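Local coordinates for D-alanyl transferase DltD (Enterococcus faecium TX0133A04, PDB 6PFX), which probably transfers D-alanine to lipoteichoic acid at the outer face of the cell membrane, as a member of the DltD family with an SGNH-hydrolase-like fold, at residues Glu36-Pro41 with Asn66-Leu71; Asn95-Phe100 with Pro363-Asn368; Asp91-Lys96 with Asn285-Leu290. All blocks are in the same frame, centred on the assembly; numbering follows the deposited sequence.

Contact 1: Glu36-Pro41 with Asn66-Leu71; sequences EKQYIP and NYRPFL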
loop_
_atom_site.group_PDB
_atom_site.type_symbol
_atom_site.label_atom_id
_atom_site.label_comp_id
_atom_site.label_asym_id
_atom_site.label_seq_id
_atom_site.Cartn_x
_atom_site.Cartn_y
_atom_site.Cartn_z
ATOM N N GLU A 36 -5.290 18.570 -4.528
ATOM C CA GLU A 36 -6.672 18.932 -4.257
ATOM C C GLU A 36 -7.121 18.336 -2.931
ATOM O O GLU A 36 -6.800 17.185 -2.606
ATOM C CB GLU A 36 -7.602 18.436 -5.364
ATOM C CG GLU A 36 -7.244 18.922 -6.752
ATOM C CD GLU A 36 -8.228 18.454 -7.815
ATOM O OE1 GLU A 36 -9.341 18.000 -7.465
ATOM O OE2 GLU A 36 -7.888 18.546 -9.012
ATOM N N LYS A 37 -7.883 19.130 -2.176
ATOM C CA LYS A 37 -8.343 18.715 -0.858
ATOM C C LYS A 37 -9.162 17.440 -0.930
ATOM O O LYS A 37 -9.113 16.614 -0.010
ATOM C CB LYS A 37 -9.209 19.822 -0.258
ATOM C CG LYS A 37 -9.683 19.593 1.163
ATOM C CD LYS A 37 -10.671 20.697 1.559
ATOM C CE LYS A 37 -11.147 20.575 3.003
ATOM N NZ LYS A 37 -10.253 21.287 3.961
ATOM N N GLN A 38 -9.895 17.246 -2.030
ATOM C CA GLN A 38 -10.879 16.171 -2.077
ATOM C C GLN A 38 -10.231 14.803 -2.233
ATOM O O GLN A 38 -10.830 13.798 -1.843
ATOM C CB GLN A 38 -11.873 16.393 -3.214
ATOM C CG GLN A 38 -11.253 16.320 -4.596
ATOM C CD GLN A 38 -12.277 16.404 -5.713
ATOM O OE1 GLN A 38 -13.404 15.927 -5.577
ATOM N NE2 GLN A 38 -11.882 17.001 -6.831
ATOM N N TYR A 39 -9.038 14.731 -2.819
ATOM C CA TYR A 39 -8.412 13.445 -3.114
ATOM C C TYR A 39 -7.542 12.986 -1.953
ATOM O O TYR A 39 -6.573 13.660 -1.581
ATOM C CB TYR A 39 -7.609 13.500 -4.414
ATOM C CG TYR A 39 -8.508 13.463 -5.609
ATOM C CD1 TYR A 39 -9.199 12.309 -5.939
ATOM C CD2 TYR A 39 -8.684 14.584 -6.398
ATOM C CE1 TYR A 39 -10.043 12.274 -7.016
ATOM C CE2 TYR A 39 -9.518 14.557 -7.480
ATOM C CZ TYR A 39 -10.203 13.403 -7.785
ATOM O OH TYR A 39 -11.048 13.368 -8.867
ATOM N N ILE A 40 -7.885 11.829 -1.398
ATOM C CA ILE A 40 -7.178 11.230 -0.273
ATOM C C ILE A 40 -6.428 10.002 -0.795
ATOM O O ILE A 40 -7.059 9.084 -1.335
ATOM C CB ILE A 40 -8.146 10.849 0.866
ATOM C CG1 ILE A 40 -8.836 12.094 1.450
ATOM C CG2 ILE A 40 -7.414 10.007 1.931
ATOM C CD1 ILE A 40 -7.890 13.185 1.997
ATOM N N PRO A 41 -5.101 9.945 -0.667
ATOM C CA PRO A 41 -4.387 8.778 -1.211
ATOM C C PRO A 41 -4.663 7.531 -0.381
ATOM O O PRO A 41 -4.663 7.576 0.853
ATOM C CB PRO A 41 -2.912 9.198 -1.150
ATOM C CG PRO A 41 -2.859 10.171 -0.003
ATOM C CD PRO A 41 -4.174 10.931 -0.068
ATOM N N ASN A 66 -17.109 13.953 1.526
ATOM C CA ASN A 66 -16.309 15.106 1.145
ATOM C C ASN A 66 -14.914 14.738 0.634
ATOM O O ASN A 66 -14.032 15.606 0.581
ATOM C CB ASN A 66 -16.194 16.052 2.343
ATOM C CG ASN A 66 -15.786 17.454 1.945
ATOM O OD1 ASN A 66 -16.157 17.940 0.877
ATOM N ND2 ASN A 66 -15.012 18.111 2.805
ATOM N N TYR A 67 -14.692 13.477 0.276
ATOM C CA TYR A 67 -13.427 13.041 -0.291
ATOM C C TYR A 67 -13.701 11.996 -1.363
ATOM O O TYR A 67 -14.770 11.372 -1.402
ATOM C CB TYR A 67 -12.486 12.428 0.773
ATOM C CG TYR A 67 -13.038 11.158 1.365
ATOM C CD1 TYR A 67 -13.920 11.197 2.429
ATOM C CD2 TYR A 67 -12.696 9.919 0.839
ATOM C CE1 TYR A 67 -14.448 10.046 2.961
ATOM C CE2 TYR A 67 -13.224 8.768 1.359
ATOM C CZ TYR A 67 -14.108 8.838 2.418
ATOM O OH TYR A 67 -14.653 7.699 2.974
ATOM N N ARG A 68 -12.692 11.792 -2.214
ATOM C CA ARG A 68 -12.617 10.670 -3.141
ATOM C C ARG A 68 -11.279 9.974 -2.984
ATOM O O ARG A 68 -10.218 10.627 -3.039
ATOM C CB ARG A 68 -12.791 11.210 -4.567
ATOM C CG ARG A 68 -12.750 10.154 -5.644
ATOM C CD ARG A 68 -13.100 10.703 -7.037
ATOM N NE ARG A 68 -14.498 11.119 -7.171
ATOM C CZ ARG A 68 -14.923 12.379 -7.107
ATOM N NH1 ARG A 68 -14.070 13.371 -6.905
ATOM N NH2 ARG A 68 -16.213 12.645 -7.248
ATOM N N PRO A 69 -11.251 8.659 -2.777
ATOM C CA PRO A 69 -9.957 7.970 -2.738
ATOM C C PRO A 69 -9.228 8.124 -4.067
ATOM O O PRO A 69 -9.835 8.106 -5.138
ATOM C CB PRO A 69 -10.324 6.507 -2.456
ATOM C CG PRO A 69 -11.723 6.562 -1.904
ATOM C CD PRO A 69 -12.385 7.742 -2.543
ATOM N N PHE A 70 -7.914 8.290 -3.989
ATOM C CA PHE A 70 -7.042 8.190 -5.153
ATOM C C PHE A 70 -6.222 6.919 -4.928
ATOM O O PHE A 70 -5.418 6.850 -3.992
ATOM C CB PHE A 70 -6.163 9.423 -5.320
ATOM C CG PHE A 70 -5.597 9.542 -6.692
ATOM C CD1 PHE A 70 -4.616 8.666 -7.116
ATOM C CD2 PHE A 70 -6.065 10.501 -7.575
ATOM C CE1 PHE A 70 -4.089 8.754 -8.402
ATOM C CE2 PHE A 70 -5.565 10.583 -8.863
ATOM C CZ PHE A 70 -4.565 9.716 -9.273
ATOM N N LEU A 71 -6.472 5.890 -5.730
ATOM C CA LEU A 71 -5.905 4.575 -5.456
ATOM C C LEU A 71 -4.483 4.494 -5.990
ATOM O O LEU A 71 -4.253 4.616 -7.200
ATOM C CB LEU A 71 -6.774 3.493 -6.086
ATOM C CG LEU A 71 -8.269 3.580 -5.788
ATOM C CD1 LEU A 71 -8.995 2.451 -6.479
ATOM C CD2 LEU A 71 -8.535 3.539 -4.288
#
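Gln-38 O takes the backbone N-H of Arg-68 at 2.8 Å and starts a parallel pairing of two strands. Ile-40 is gripped at both of its polar atoms: its N donates to Arg-68 O, and its O receives Phe-70 N at 2.9 Å. Tyr-39 O faces away from 66-71 and takes Lys-96 NZ, and Pro-41 bonds on to Val-99 of the next strand. The carbonyls also take CA-H...O contacts, with Tyr-39 CA 3.3 Å from Arg-68 O. Strand 39-43 and edge strand 68-71 are linked through helix 56-62 in a beta-alpha-beta unit.

The side chains of Tyr-39, Arg-68 and Phe-70 share one face of the sheet. Arg-68 runs beside the Tyr-39 ring, and its CD comes 3.4 Å from Tyr-39 CE1. The chain turns about its CG-CD bond (chi3 -68°), and NH1 comes to the side of Gln-38 OE1. That bond is weak. The other end of the amide makes a sound bond: NE2 donates in plane to Glu-36 OE1 at 2.8 Å. The edge of Phe-70 is turned toward the face of Tyr-39 in an offset edge-to-face pair, planes at 81°. On the other face Ile-40 CG1 rests on Tyr-67 CB. Tyr-67 OH bonds to Arg-65.

The backbone bonds thus hold the register, while the Gln-38 amide is held mainly by Glu-36 and only weakly joined to Arg-68.

Contact 2: Asn95-Phe100 with Pro363-Asn368; sequences NKKVVF and PFLEEN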
loop_
_atom_site.group_PDB
_atom_site.type_symbol
_atom_site.label_atom_id
_atom_site.label_comp_id
_atom_site.label_asym_id
_atom_site.label_seq_id
_atom_site.Cartn_x
_atom_site.Cartn_y
_atom_site.Cartn_z
ATOM N N ASN A 95 0.682 17.457 4.884
ATOM C CA ASN A 95 -0.438 17.591 5.802
ATOM C C ASN A 95 -1.668 16.786 5.400
ATOM O O ASN A 95 -2.697 16.892 6.068
ATOM C CB ASN A 95 -0.864 19.058 5.993
ATOM C CG ASN A 95 0.205 19.899 6.641
ATOM O OD1 ASN A 95 0.501 21.003 6.189
ATOM N ND2 ASN A 95 0.771 19.394 7.724
ATOM N N LYS A 96 -1.610 15.983 4.349
ATOM C CA LYS A 96 -2.789 15.222 3.971
ATOM C C LYS A 96 -3.046 14.044 4.909
ATOM O O LYS A 96 -2.134 13.460 5.506
ATOM C CB LYS A 96 -2.653 14.711 2.535
ATOM C CG LYS A 96 -2.671 15.828 1.489
ATOM C CD LYS A 96 -2.714 15.293 0.068
ATOM C CE LYS A 96 -4.100 14.785 -0.305
ATOM N NZ LYS A 96 -5.117 15.811 -0.695
ATOM N N LYS A 97 -4.318 13.697 5.031
ATOM C CA LYS A 97 -4.677 12.389 5.557
ATOM C C LYS A 97 -4.396 11.303 4.525
ATOM O O LYS A 97 -4.516 11.512 3.313
ATOM C CB LYS A 97 -6.148 12.380 5.967
ATOM C CG LYS A 97 -6.419 13.229 7.212
ATOM C CD LYS A 97 -7.870 13.113 7.610
ATOM C CE LYS A 97 -8.184 13.893 8.854
ATOM N NZ LYS A 97 -7.996 15.340 8.593
ATOM N N VAL A 98 -4.015 10.126 5.040
ATOM C CA VAL A 98 -3.573 8.981 4.249
ATOM C C VAL A 98 -4.199 7.710 4.808
ATOM O O VAL A 98 -4.293 7.536 6.027
ATOM C CB VAL A 98 -2.035 8.847 4.300
ATOM C CG1 VAL A 98 -1.564 7.645 3.495
ATOM C CG2 VAL A 98 -1.368 10.142 3.822
ATOM N N VAL A 99 -4.609 6.811 3.920
ATOM C CA VAL A 99 -4.998 5.454 4.285
ATOM C C VAL A 99 -3.986 4.529 3.638
ATOM O O VAL A 99 -3.696 4.659 2.444
ATOM C CB VAL A 99 -6.419 5.125 3.803
ATOM C CG1 VAL A 99 -6.846 3.697 4.170
ATOM C CG2 VAL A 99 -7.404 6.069 4.405
ATOM N N PHE A 100 -3.437 3.612 4.422
ATOM C CA PHE A 100 -2.385 2.720 3.948
ATOM C C PHE A 100 -2.735 1.300 4.370
ATOM O O PHE A 100 -2.815 1.016 5.567
ATOM C CB PHE A 100 -1.029 3.138 4.537
ATOM C CG PHE A 100 0.172 2.473 3.897
ATOM C CD1 PHE A 100 0.426 1.142 4.114
ATOM C CD2 PHE A 100 1.054 3.190 3.082
ATOM C CE1 PHE A 100 1.535 0.532 3.537
ATOM C CE2 PHE A 100 2.157 2.577 2.497
ATOM C CZ PHE A 100 2.393 1.255 2.728
ATOM N N PRO A 363 -14.917 7.832 10.129
ATOM C CA PRO A 363 -14.754 8.879 11.150
ATOM C C PRO A 363 -13.420 9.618 11.065
ATOM O O PRO A 363 -13.351 10.801 11.429
ATOM C CB PRO A 363 -14.926 8.120 12.467
ATOM C CG PRO A 363 -14.523 6.709 12.131
ATOM C CD PRO A 363 -15.014 6.486 10.727
ATOM N N PHE A 364 -12.367 8.962 10.567
ATOM C CA PHE A 364 -11.079 9.620 10.346
ATOM C C PHE A 364 -11.205 10.708 9.291
ATOM O O PHE A 364 -10.920 11.879 9.552
ATOM C CB PHE A 364 -10.057 8.560 9.910
ATOM C CG PHE A 364 -8.683 9.090 9.551
ATOM C CD1 PHE A 364 -8.020 9.995 10.361
ATOM C CD2 PHE A 364 -8.041 8.629 8.411
ATOM C CE1 PHE A 364 -6.730 10.462 10.022
ATOM C CE2 PHE A 364 -6.769 9.049 8.084
ATOM C CZ PHE A 364 -6.112 9.991 8.882
ATOM N N LEU A 365 -11.635 10.332 8.086
ATOM C CA LEU A 365 -11.665 11.265 6.968
ATOM C C LEU A 365 -12.779 12.308 7.110
ATOM O O LEU A 365 -12.649 13.417 6.578
ATOM C CB LEU A 365 -11.783 10.493 5.646
ATOM C CG LEU A 365 -10.628 9.540 5.313
ATOM C CD1 LEU A 365 -10.764 8.939 3.902
ATOM C CD2 LEU A 365 -9.299 10.267 5.431
ATOM N N GLU A 366 -13.877 11.988 7.802
ATOM C CA GLU A 366 -14.958 12.953 8.027
ATOM C C GLU A 366 -14.784 13.752 9.317
ATOM O O GLU A 366 -15.624 14.610 9.619
ATOM C CB GLU A 366 -16.326 12.256 8.037
ATOM C CG GLU A 366 -16.673 11.599 6.707
ATOM C CD GLU A 366 -18.146 11.211 6.589
ATOM O OE1 GLU A 366 -18.689 11.263 5.462
ATOM O OE2 GLU A 366 -18.762 10.870 7.623
ATOM N N GLU A 367 -13.721 13.477 10.077
ATOM C CA GLU A 367 -13.385 14.214 11.300
ATOM C C GLU A 367 -14.499 14.184 12.352
ATOM O O GLU A 367 -14.743 15.162 13.056
ATOM C CB GLU A 367 -12.886 15.629 10.971
ATOM C CG GLU A 367 -11.662 15.593 10.044
ATOM C CD GLU A 367 -10.842 16.875 10.061
ATOM O OE1 GLU A 367 -10.924 17.640 11.045
ATOM O OE2 GLU A 367 -10.106 17.113 9.081
ATOM N N ASN A 368 -15.150 13.028 12.514
ATOM C CA ASN A 368 -16.050 12.870 13.653
ATOM C C ASN A 368 -15.293 13.077 14.955
ATOM O O ASN A 368 -15.812 13.682 15.902
ATOM C CB ASN A 368 -16.689 11.483 13.631
ATOM C CG ASN A 368 -17.683 11.330 12.521
ATOM O OD1 ASN A 368 -17.315 11.233 11.353
ATOM N ND2 ASN A 368 -18.960 11.310 12.873
#
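Lys-97 NZ and Glu-367 OE2 form a salt bridge at 2.8 Å, the one direct polar bond between 95-100 and 363-368. It joins the start of a central strand of the parallel sheet, 97-101, to the C-terminal end of helix 351-365. This is strand-to-helix packing in an alpha/beta fold, consistent with the SGNH hydrolase clan. The helix ends in a Schellman motif. Glu-367 is the residue of positive phi there, and its N bonds back to Phe-364 O at 3.3 Å, while Asn-368 N returns weakly to Pro-363 O.

The lysine ammonium lies above the carboxylate plane, 53° out of it. The Glu-367 side chain is extended beyond CG and reaches back to the lysine. Lys-97 runs straight along its alkyl chain and bends only at the last torsion (chi4 65°), which carries NZ to the acid.

The same alkyl chain covers one face of the Phe-364 ring. Lys-97 CD makes a CH-pi contact, 4.0 Å from the ring centroid and displaced toward the rim. The two side chains run past each other in opposite directions. Lys-97 CE also lies 3.5 Å from Phe-364 O. One residue therefore offers the helix end both an apolar flank and a charge.

Leu-365 CD2 packs on Lys-97 CB at 3.8 Å. Leu-365 also touches Ile-40 and Tyr-67. Phe-364 extends over the next strand to Leu-290, and a glycerol, probably from the crystallisation liquor, lies beside it. At the edge of the ring, near its plane, Val-98 O sits 3.6 Å from Phe-364 CE2.

Contact 3: Asp91-Lys96 with Asn285-Leu290; sequences DAMKNK and NHNEVL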
loop_
_atom_site.group_PDB
_atom_site.type_symbol
_atom_site.label_atom_id
_atom_site.label_comp_id
_atom_site.label_asym_id
_atom_site.label_seq_id
_atom_site.Cartn_x
_atom_site.Cartn_y
_atom_site.Cartn_z
ATOM N N ASP A 91 5.646 18.194 -2.024
ATOM C CA ASP A 91 4.792 19.015 -1.183
ATOM C C ASP A 91 3.310 18.769 -1.417
ATOM O O ASP A 91 2.494 19.222 -0.608
ATOM C CB ASP A 91 5.064 20.505 -1.421
ATOM C CG ASP A 91 6.344 20.975 -0.777
ATOM O OD1 ASP A 91 6.925 20.205 0.015
ATOM O OD2 ASP A 91 6.767 22.114 -1.064
ATOM N N ALA A 92 2.939 18.117 -2.524
ATOM C CA ALA A 92 1.529 17.824 -2.756
ATOM C C ALA A 92 0.962 16.970 -1.635
ATOM O O ALA A 92 -0.247 17.000 -1.381
ATOM C CB ALA A 92 1.345 17.145 -4.113
ATOM N N MET A 93 1.814 16.218 -0.945
ATOM C CA MET A 93 1.365 15.368 0.143
ATOM C C MET A 93 1.365 16.054 1.498
ATOM O O MET A 93 0.892 15.463 2.469
ATOM C CB MET A 93 2.268 14.132 0.246
ATOM C CG MET A 93 2.080 13.175 -0.873
ATOM S SD MET A 93 0.633 12.164 -0.556
ATOM C CE MET A 93 1.175 11.147 0.830
ATOM N N LYS A 94 1.883 17.269 1.606
ATOM C CA LYS A 94 2.045 17.865 2.923
ATOM C C LYS A 94 0.703 17.937 3.645
ATOM O O LYS A 94 -0.298 18.408 3.093
ATOM C CB LYS A 94 2.647 19.266 2.783
ATOM C CG LYS A 94 2.952 19.936 4.125
ATOM C CD LYS A 94 3.538 21.327 3.969
ATOM C CE LYS A 94 3.818 21.946 5.332
ATOM N NZ LYS A 94 4.374 23.320 5.208
ATOM N N ASN A 95 0.682 17.457 4.884
ATOM C CA ASN A 95 -0.438 17.591 5.802
ATOM C C ASN A 95 -1.668 16.786 5.400
ATOM O O ASN A 95 -2.697 16.892 6.068
ATOM C CB ASN A 95 -0.864 19.058 5.993
ATOM C CG ASN A 95 0.205 19.899 6.641
ATOM O OD1 ASN A 95 0.501 21.003 6.189
ATOM N ND2 ASN A 95 0.771 19.394 7.724
ATOM N N LYS A 96 -1.610 15.983 4.349
ATOM C CA LYS A 96 -2.789 15.222 3.971
ATOM C C LYS A 96 -3.046 14.044 4.909
ATOM O O LYS A 96 -2.134 13.460 5.506
ATOM C CB LYS A 96 -2.653 14.711 2.535
ATOM C CG LYS A 96 -2.671 15.828 1.489
ATOM C CD LYS A 96 -2.714 15.293 0.068
ATOM C CE LYS A 96 -4.100 14.785 -0.305
ATOM N NZ LYS A 96 -5.117 15.811 -0.695
ATOM N N ASN A 285 6.245 14.738 6.052
ATOM C CA ASN A 285 5.122 15.468 5.488
ATOM C C ASN A 285 4.050 15.835 6.508
ATOM O O ASN A 285 3.057 16.478 6.139
ATOM C CB ASN A 285 4.400 14.599 4.457
ATOM C CG ASN A 285 5.114 14.511 3.159
ATOM O OD1 ASN A 285 5.929 15.366 2.815
ATOM N ND2 ASN A 285 4.777 13.485 2.390
ATOM N N HIS A 286 4.193 15.411 7.759
ATOM C CA HIS A 286 3.152 15.604 8.771
ATOM C C HIS A 286 1.809 15.025 8.321
ATOM O O HIS A 286 0.743 15.605 8.555
ATOM C CB HIS A 286 3.062 17.075 9.188
ATOM C CG HIS A 286 4.382 17.646 9.620
ATOM N ND1 HIS A 286 4.998 17.283 10.800
ATOM C CD2 HIS A 286 5.218 18.524 9.017
ATOM C CE1 HIS A 286 6.149 17.923 10.911
ATOM N NE2 HIS A 286 6.306 18.683 9.841
ATOM N N ASN A 287 1.855 13.858 7.682
ATOM C CA ASN A 287 0.635 13.168 7.312
ATOM C C ASN A 287 0.028 12.517 8.547
ATOM O O ASN A 287 0.736 11.936 9.368
ATOM C CB ASN A 287 0.927 12.051 6.311
ATOM C CG ASN A 287 1.351 12.565 4.965
ATOM O OD1 ASN A 287 2.404 12.202 4.456
ATOM N ND2 ASN A 287 0.542 13.434 4.385
ATOM N N GLU A 288 -1.289 12.585 8.665
ATOM C CA GLU A 288 -2.013 11.728 9.591
ATOM C C GLU A 288 -2.435 10.498 8.802
ATOM O O GLU A 288 -2.912 10.621 7.670
ATOM C CB GLU A 288 -3.236 12.440 10.152
ATOM C CG GLU A 288 -2.884 13.602 11.102
ATOM C CD GLU A 288 -2.394 13.144 12.480
ATOM O OE1 GLU A 288 -2.501 11.946 12.821
ATOM O OE2 GLU A 288 -1.891 13.997 13.243
ATOM N N VAL A 289 -2.219 9.318 9.367
ATOM C CA VAL A 289 -2.371 8.082 8.613
ATOM C C VAL A 289 -3.240 7.110 9.393
ATOM O O VAL A 289 -3.108 6.986 10.616
ATOM C CB VAL A 289 -1.004 7.409 8.319
ATOM C CG1 VAL A 289 -1.147 6.294 7.276
ATOM C CG2 VAL A 289 0.046 8.406 7.891
ATOM N N LEU A 290 -4.124 6.413 8.674
ATOM C CA LEU A 290 -4.794 5.210 9.159
ATOM C C LEU A 290 -4.173 4.009 8.451
ATOM O O LEU A 290 -4.252 3.896 7.219
ATOM C CB LEU A 290 -6.303 5.256 8.898
ATOM C CG LEU A 290 -7.087 3.957 9.155
ATOM C CD1 LEU A 290 -7.066 3.542 10.633
ATOM C CD2 LEU A 290 -8.545 4.063 8.654
HETATM O O HOH W 1 -2.876 15.159 8.189
#
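Asn-95 N bonds to Asn-285 O at 2.9 Å, where the type II turn Met-93 to Lys-96 meets the Schellman motif that closes helix 271-284. Asn-95 and His-286, both of positive phi, lie at this meeting of two turns.

The Asn-287 amide makes two of the bonds across the contact. Its ND2 donates to two carbonyls of the turn: Met-93 O at 2.8 Å and Lys-96 O at 2.9 Å. Both acceptors are tilted slightly from the amide plane. Its chi1 (-69°) sets CG beside the backbone N, and chi2 (125°) turns ND2 toward the two carbonyls. Two bonds from one nitrogen limit the rotation of the amide. Met-93 O also takes the N-H of Lys-96 within the turn, so the amide braces an oxygen already in use. Asn-287 OD1 receives a weak bond from Asn-285 ND2.

Met-93 CB packs against Asn-285 ND2 at 3.4 Å, and Met-93 CE lies 4.0 Å from Asn-287 OD1. Asn-95 lies alongside His-286, with ND2 3.6 Å from His-286 CB and the amide and ring planes 24° apart. A water bridges the backbones, donating to Asn-95 O and accepting from Glu-288 N. Glu-288 N also makes a weak bond to Lys-96 O. Glu-288 OE1 makes a salt bridge to Arg-329 and a hydrogen bond to Ser-373.

Past the turns, strands 97-101 and 288-293 run on as neighbours in the sheet. Asn-287 touches Leu-282 of helix 271-284, and Met-93 reaches Pro-41 and Phe-43 of strand 39-43 and Val-98 of strand 97-101.

All three contacts lie toward one end of the same parallel sheet. Contact 1 pairs the edge strand with 39-43, contact 2 sets a helix end against 97-101, and contact 3 ties the turns leading into 97-101 and 288-293. Contact 1 has mostly buried touching residues, contact 2 is half buried with its salt bridge at the exposed Glu-367, and contact 3 is the most open, with exposed Lys-94, Asn-95 and His-286. Contact 1 rests on a backbone ladder, contact 2 on apolar packing with a salt bridge, and contact 3 on an asparagine amide and backbone carbonyls. Lys-96, shared with Asn-95 by contacts 2 and 3, hydrogen-bonds through NZ to Tyr-39 O of contact 1 at 2.7 Å.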